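Local structure of pectinesterase A (2NTP) at residues R47-R52 / T90-A95; A65-A70 / Q101-R106. The protein catalyses the hydrolysis of methyl esters in the galacturonan chain of pectin, releasing methanol, a first step in the maceration and soft-rotting of plant tissue. One frame throughout, in Å; residues are numbered along the deposited sequence.

Interaction 1 of 2, residues R47-R52 / T90-A95; sequences RLTITR and TITISA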
loop_
_atom_site.group_PDB
_atom_site.type_symbol
_atom_site.label_atom_id
_atom_site.label_comp_id
_atom_site.label_asym_id
_atom_site.label_seq_id
_atom_site.Cartn_x
_atom_site.Cartn_y
_atom_site.Cartn_z
ATOM N N ARG A 47 12.712 -11.451 1.478
ATOM C CA ARG A 47 12.471 -10.219 0.748
ATOM C C ARG A 47 12.640 -10.524 -0.739
ATOM O O ARG A 47 13.606 -11.191 -1.143
ATOM C CB ARG A 47 13.436 -9.132 1.200
ATOM C CG ARG A 47 13.409 -8.897 2.707
ATOM C CD ARG A 47 14.246 -7.700 3.090
ATOM N NE ARG A 47 13.700 -6.486 2.503
ATOM C CZ ARG A 47 14.388 -5.375 2.268
ATOM N NH1 ARG A 47 15.684 -5.293 2.561
ATOM N NH2 ARG A 47 13.773 -4.339 1.724
ATOM N N LEU A 48 11.688 -10.054 -1.540
ATOM C CA LEU A 48 11.626 -10.404 -2.956
ATOM C C LEU A 48 11.561 -9.180 -3.853
ATOM O O LEU A 48 10.890 -8.198 -3.530
ATOM C CB LEU A 48 10.412 -11.300 -3.231
ATOM C CG LEU A 48 10.229 -12.548 -2.361
ATOM C CD1 LEU A 48 8.830 -13.126 -2.546
ATOM C CD2 LEU A 48 11.299 -13.593 -2.655
ATOM N N THR A 49 12.259 -9.251 -4.984
ATOM C CA THR A 49 12.141 -8.246 -6.035
ATOM C C THR A 49 11.779 -8.974 -7.319
ATOM O O THR A 49 12.515 -9.850 -7.779
ATOM C CB THR A 49 13.434 -7.423 -6.213
ATOM O OG1 THR A 49 13.737 -6.756 -4.984
ATOM C CG2 THR A 49 13.271 -6.383 -7.324
ATOM N N ILE A 50 10.625 -8.622 -7.871
ATOM C CA ILE A 50 10.087 -9.290 -9.053
ATOM C C ILE A 50 10.429 -8.492 -10.301
ATOM O O ILE A 50 9.971 -7.364 -10.465
ATOM C CB ILE A 50 8.543 -9.464 -8.952
ATOM C CG1 ILE A 50 8.140 -10.224 -7.675
ATOM C CG2 ILE A 50 7.979 -10.096 -10.228
ATOM C CD1 ILE A 50 8.920 -11.487 -7.390
ATOM N N THR A 51 11.234 -9.084 -11.181
ATOM C CA THR A 51 11.668 -8.408 -12.402
ATOM C C THR A 51 11.242 -9.168 -13.651
ATOM O O THR A 51 11.455 -8.696 -14.769
ATOM C CB THR A 51 13.201 -8.207 -12.439
ATOM O OG1 THR A 51 13.851 -9.478 -12.321
ATOM C CG2 THR A 51 13.649 -7.283 -11.306
ATOM N N ARG A 52 10.658 -10.344 -13.455
ATOM C CA ARG A 52 10.169 -11.150 -14.562
ATOM C C ARG A 52 8.695 -10.869 -14.822
ATOM O O ARG A 52 7.861 -10.952 -13.916
ATOM C CB ARG A 52 10.370 -12.636 -14.294
ATOM C CG ARG A 52 10.204 -13.494 -15.543
ATOM C CD ARG A 52 10.035 -14.944 -15.178
ATOM N NE ARG A 52 9.924 -15.805 -16.354
ATOM C CZ ARG A 52 8.799 -16.009 -17.038
ATOM N NH1 ARG A 52 7.671 -15.399 -16.689
ATOM N NH2 ARG A 52 8.804 -16.825 -18.084
ATOM N N THR A 90 9.147 -5.344 1.711
ATOM C CA THR A 90 9.271 -6.801 1.779
ATOM C C THR A 90 9.200 -7.385 0.369
ATOM O O THR A 90 10.019 -8.229 0.000
ATOM C CB THR A 90 8.204 -7.425 2.704
ATOM O OG1 THR A 90 8.400 -6.934 4.036
ATOM C CG2 THR A 90 8.301 -8.962 2.717
ATOM N N ILE A 91 8.224 -6.928 -0.413
ATOM C CA ILE A 91 8.089 -7.346 -1.808
ATOM C C ILE A 91 8.072 -6.120 -2.714
ATOM O O ILE A 91 7.330 -5.166 -2.470
ATOM C CB ILE A 91 6.829 -8.224 -2.032
ATOM C CG1 ILE A 91 6.968 -9.548 -1.267
ATOM C CG2 ILE A 91 6.594 -8.482 -3.535
ATOM C CD1 ILE A 91 5.810 -10.523 -1.469
ATOM N N THR A 92 8.913 -6.157 -3.743
ATOM C CA THR A 92 9.000 -5.087 -4.730
ATOM C C THR A 92 8.597 -5.650 -6.093
ATOM O O THR A 92 9.190 -6.622 -6.556
ATOM C CB THR A 92 10.434 -4.512 -4.786
ATOM O OG1 THR A 92 10.785 -3.966 -3.502
ATOM C CG2 THR A 92 10.542 -3.429 -5.842
ATOM N N ILE A 93 7.582 -5.050 -6.718
ATOM C CA ILE A 93 7.135 -5.488 -8.047
ATOM C C ILE A 93 7.647 -4.519 -9.100
ATOM O O ILE A 93 7.190 -3.371 -9.172
ATOM C CB ILE A 93 5.581 -5.607 -8.155
ATOM C CG1 ILE A 93 4.993 -6.456 -7.020
ATOM C CG2 ILE A 93 5.179 -6.143 -9.539
ATOM C CD1 ILE A 93 5.484 -7.901 -6.970
ATOM N N SER A 94 8.610 -4.985 -9.894
ATOM C CA SER A 94 9.239 -4.186 -10.948
ATOM C C SER A 94 9.115 -4.912 -12.284
ATOM O O SER A 94 10.063 -4.964 -13.077
ATOM C CB SER A 94 10.713 -3.936 -10.626
ATOM O OG SER A 94 10.843 -3.127 -9.470
ATOM N N ALA A 95 7.940 -5.492 -12.505
ATOM C CA ALA A 95 7.638 -6.215 -13.733
ATOM C C ALA A 95 6.158 -6.051 -14.046
ATOM O O ALA A 95 5.377 -5.602 -13.202
ATOM C CB ALA A 95 7.988 -7.680 -13.585
HETATM O O HOH W 1 11.733 -5.975 -1.841
HETATM O O HOH W 2 11.297 -5.329 -15.657
#
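Ile50 and Ile93 sit level on two parallel strands and point the same way, and their fit is the tightest apolar one between residues 47-52 and 90-95. The terminal methyl of Ile93 reaches across to its neighbour and rests against the CB-CG1 bond of Ile50, with CD1 lying 3.6 Å from Ile50 CG1. That reach follows from two successive turns in Ile93, CG1 beside the backbone N and CD1 folded back (chi2 -61°). Two residues earlier, on the same face, Leu48 and Ile91 touch more lightly, CD1 to CD1 at 4.1 Å. Ile21, Ala22 and Ile25 of helix 21-26 close over Leu48 and Ile50. At the far end the small methyl of Ala95 presses against the backbone of Thr51 and Arg52, its CB 3.3 Å from Arg52 O, and also meets CG2 of Ile50.

The other face is polar: Thr49 and Thr92 lie side by side, Thr49 OG1 resting 4.0 Å from Thr92 CB. A water spans Thr92 OG1 and Leu48 O, the latter also accepting Thr92 N. Backbone bonds hold the register, the straightest running from Ile50 N to Thr92 O (2.8 Å, 174° at the hydrogen). Where the strands end, Ser94 N still bonds Ile50 O at 2.8 Å, though more bent at 146°. Level neighbours of like kind, stacked from coil to coil in a parallel sheet, are the signature of the right-handed parallel beta-helix on which pectinesterases are built.

Interaction 2 of 2, residues A65-A70 / Q101-R106; sequences AVIAAA and QSLTIR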
loop_
_atom_site.group_PDB
_atom_site.type_symbol
_atom_site.label_atom_id
_atom_site.label_comp_id
_atom_site.label_asym_id
_atom_site.label_seq_id
_atom_site.Cartn_x
_atom_site.Cartn_y
_atom_site.Cartn_z
ATOM N N ALA A 65 -0.425 -18.688 4.375
ATOM C CA ALA A 65 0.726 -18.504 3.496
ATOM C C ALA A 65 1.212 -17.063 3.617
ATOM O O ALA A 65 0.566 -16.145 3.114
ATOM C CB ALA A 65 0.369 -18.845 2.057
ATOM N N VAL A 66 2.339 -16.883 4.304
ATOM C CA VAL A 66 2.824 -15.551 4.686
ATOM C C VAL A 66 4.244 -15.309 4.182
ATOM O O VAL A 66 5.128 -16.158 4.350
ATOM C CB VAL A 66 2.797 -15.345 6.238
ATOM C CG1 VAL A 66 3.215 -13.927 6.612
ATOM C CG2 VAL A 66 1.414 -15.636 6.814
ATOM N N ILE A 67 4.449 -14.144 3.567
ATOM C CA ILE A 67 5.776 -13.674 3.179
ATOM C C ILE A 67 6.066 -12.455 4.044
ATOM O O ILE A 67 5.321 -11.479 4.013
ATOM C CB ILE A 67 5.833 -13.288 1.678
ATOM C CG1 ILE A 67 5.216 -14.404 0.820
ATOM C CG2 ILE A 67 7.268 -12.948 1.259
ATOM C CD1 ILE A 67 4.986 -14.033 -0.652
ATOM N N ALA A 68 7.132 -12.526 4.835
ATOM C CA ALA A 68 7.379 -11.513 5.860
ATOM C C ALA A 68 8.856 -11.207 6.063
ATOM O O ALA A 68 9.702 -12.103 6.026
ATOM C CB ALA A 68 6.755 -11.951 7.179
ATOM N N ALA A 69 9.151 -9.929 6.269
ATOM C CA ALA A 69 10.480 -9.485 6.687
ATOM C C ALA A 69 10.351 -8.169 7.445
ATOM O O ALA A 69 9.406 -7.407 7.218
ATOM C CB ALA A 69 11.408 -9.329 5.489
ATOM N N ALA A 70 11.295 -7.914 8.348
ATOM C CA ALA A 70 11.298 -6.683 9.135
ATOM C C ALA A 70 12.373 -5.718 8.650
ATOM O O ALA A 70 13.574 -5.973 8.815
ATOM C CB ALA A 70 11.482 -6.998 10.617
ATOM N N GLN A 101 -2.198 -14.191 -5.240
ATOM C CA GLN A 101 -3.496 -14.619 -4.734
ATOM C C GLN A 101 -3.357 -15.424 -3.445
ATOM O O GLN A 101 -2.424 -16.214 -3.308
ATOM C CB GLN A 101 -4.242 -15.457 -5.783
ATOM C CG GLN A 101 -5.657 -15.858 -5.343
ATOM C CD GLN A 101 -6.324 -16.861 -6.268
ATOM O OE1 GLN A 101 -5.668 -17.522 -7.074
ATOM N NE2 GLN A 101 -7.642 -16.981 -6.147
ATOM N N SER A 102 -4.287 -15.199 -2.514
ATOM C CA SER A 102 -4.455 -16.006 -1.299
ATOM C C SER A 102 -3.174 -16.111 -0.479
ATOM O O SER A 102 -2.692 -17.203 -0.166
ATOM C CB SER A 102 -5.035 -17.386 -1.644
ATOM O OG SER A 102 -6.301 -17.242 -2.254
ATOM N N LEU A 103 -2.615 -14.954 -0.148
ATOM C CA LEU A 103 -1.423 -14.898 0.688
ATOM C C LEU A 103 -1.322 -13.581 1.436
ATOM O O LEU A 103 -1.979 -12.601 1.084
ATOM C CB LEU A 103 -0.156 -15.170 -0.129
ATOM C CG LEU A 103 0.147 -14.319 -1.356
ATOM C CD1 LEU A 103 0.825 -13.030 -0.953
ATOM C CD2 LEU A 103 1.015 -15.095 -2.352
ATOM N N THR A 104 -0.507 -13.590 2.482
ATOM C CA THR A 104 -0.253 -12.403 3.295
ATOM C C THR A 104 1.174 -11.929 3.054
ATOM O O THR A 104 2.098 -12.745 2.972
ATOM C CB THR A 104 -0.461 -12.699 4.789
ATOM O OG1 THR A 104 -1.812 -13.136 5.009
ATOM C CG2 THR A 104 -0.179 -11.453 5.643
ATOM N N ILE A 105 1.335 -10.612 2.924
ATOM C CA ILE A 105 2.641 -9.969 2.791
ATOM C C ILE A 105 2.781 -8.981 3.952
ATOM O O ILE A 105 1.935 -8.102 4.132
ATOM C CB ILE A 105 2.777 -9.210 1.446
ATOM C CG1 ILE A 105 2.515 -10.151 0.258
ATOM C CG2 ILE A 105 4.160 -8.563 1.342
ATOM C CD1 ILE A 105 2.222 -9.435 -1.070
ATOM N N ARG A 106 3.837 -9.147 4.744
ATOM C CA ARG A 106 4.045 -8.330 5.940
ATOM C C ARG A 106 5.385 -7.609 5.931
ATOM O O ARG A 106 6.397 -8.155 5.475
ATOM C CB ARG A 106 3.998 -9.187 7.216
ATOM C CG ARG A 106 2.843 -10.167 7.332
ATOM C CD ARG A 106 2.689 -10.646 8.785
ATOM N NE ARG A 106 3.940 -11.175 9.334
ATOM C CZ ARG A 106 4.076 -12.354 9.942
ATOM N NH1 ARG A 106 3.035 -13.163 10.122
ATOM N NH2 ARG A 106 5.268 -12.724 10.387
#
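Val66 and Arg106 meet across two neighbouring strands of the right-handed parallel beta-helix, within the long parallel sheet that also holds strands 42-45 and 147-150. The arginine stands two residues beyond Thr104, the partner level with Val66, and it leans back over the valine: Val66 CG1 lies over one face of the guanidinium, 3.6 Å from Arg106 NH1, and also touches the aliphatic CG. A bend at chi3 (-53°) folds the chain back, leaving Val66 CG1 3.5 Å above the plane of the Arg106 guanidinium and offset toward its rim. Ala68, level with Arg106, offers its CB to the same group, 3.6 Å from NH2. Beside them Val66 and Thr104 run alongside each other, Val66 CG2 against Thr104 CB at 4.0 Å.

The backbone sets these positions. Thr104 N bonds to Ala65 O and Ile67 N to Thr104 O, both at 2.8 Å, and Arg106 N to Ile67 O; the last bond, from Ala69 N to Arg106 O, is weak at 3.4 Å.

Further out, Asp108 forms a salt bridge with NE of Arg106, which probably helps to fix the guanidinium's rotation over the valine. Arg62 O accepts a hydrogen bond from Thr104 OG1, while Leu149 of the next strand packs against Ile105. Just past the corner at Ser102, Leu103 meets Ile67, whose side chain is on the face away from Val66, loosely, CD1 to CD1 at 4.3 Å.

Interactions 1 and 2, 13 Å apart between centres, belong to different sheets of one beta-helix. They share the coil holding 65-69 and 91-93, which interaction 1 joins to the coil before and interaction 2 to the coil after. Between the sheets, Ile91 CD1 packs 3.7 Å from Ile67 CD1, joining their apolar faces. At the corner Thr90 OG1 probably hydrogen-bonds Arg106 O, 2.8 Å away, and Arg47 CG rests 3.5 Å from Ala69 CB. Interaction 1 is nearer the bound oligosaccharide: the side chain of Ser94 is about 9 Å from a methyl galacturonate unit, and that of Thr90 about 11 Å from that of the proton donor Asp154. Interaction 2 lies away from the catalytic groups.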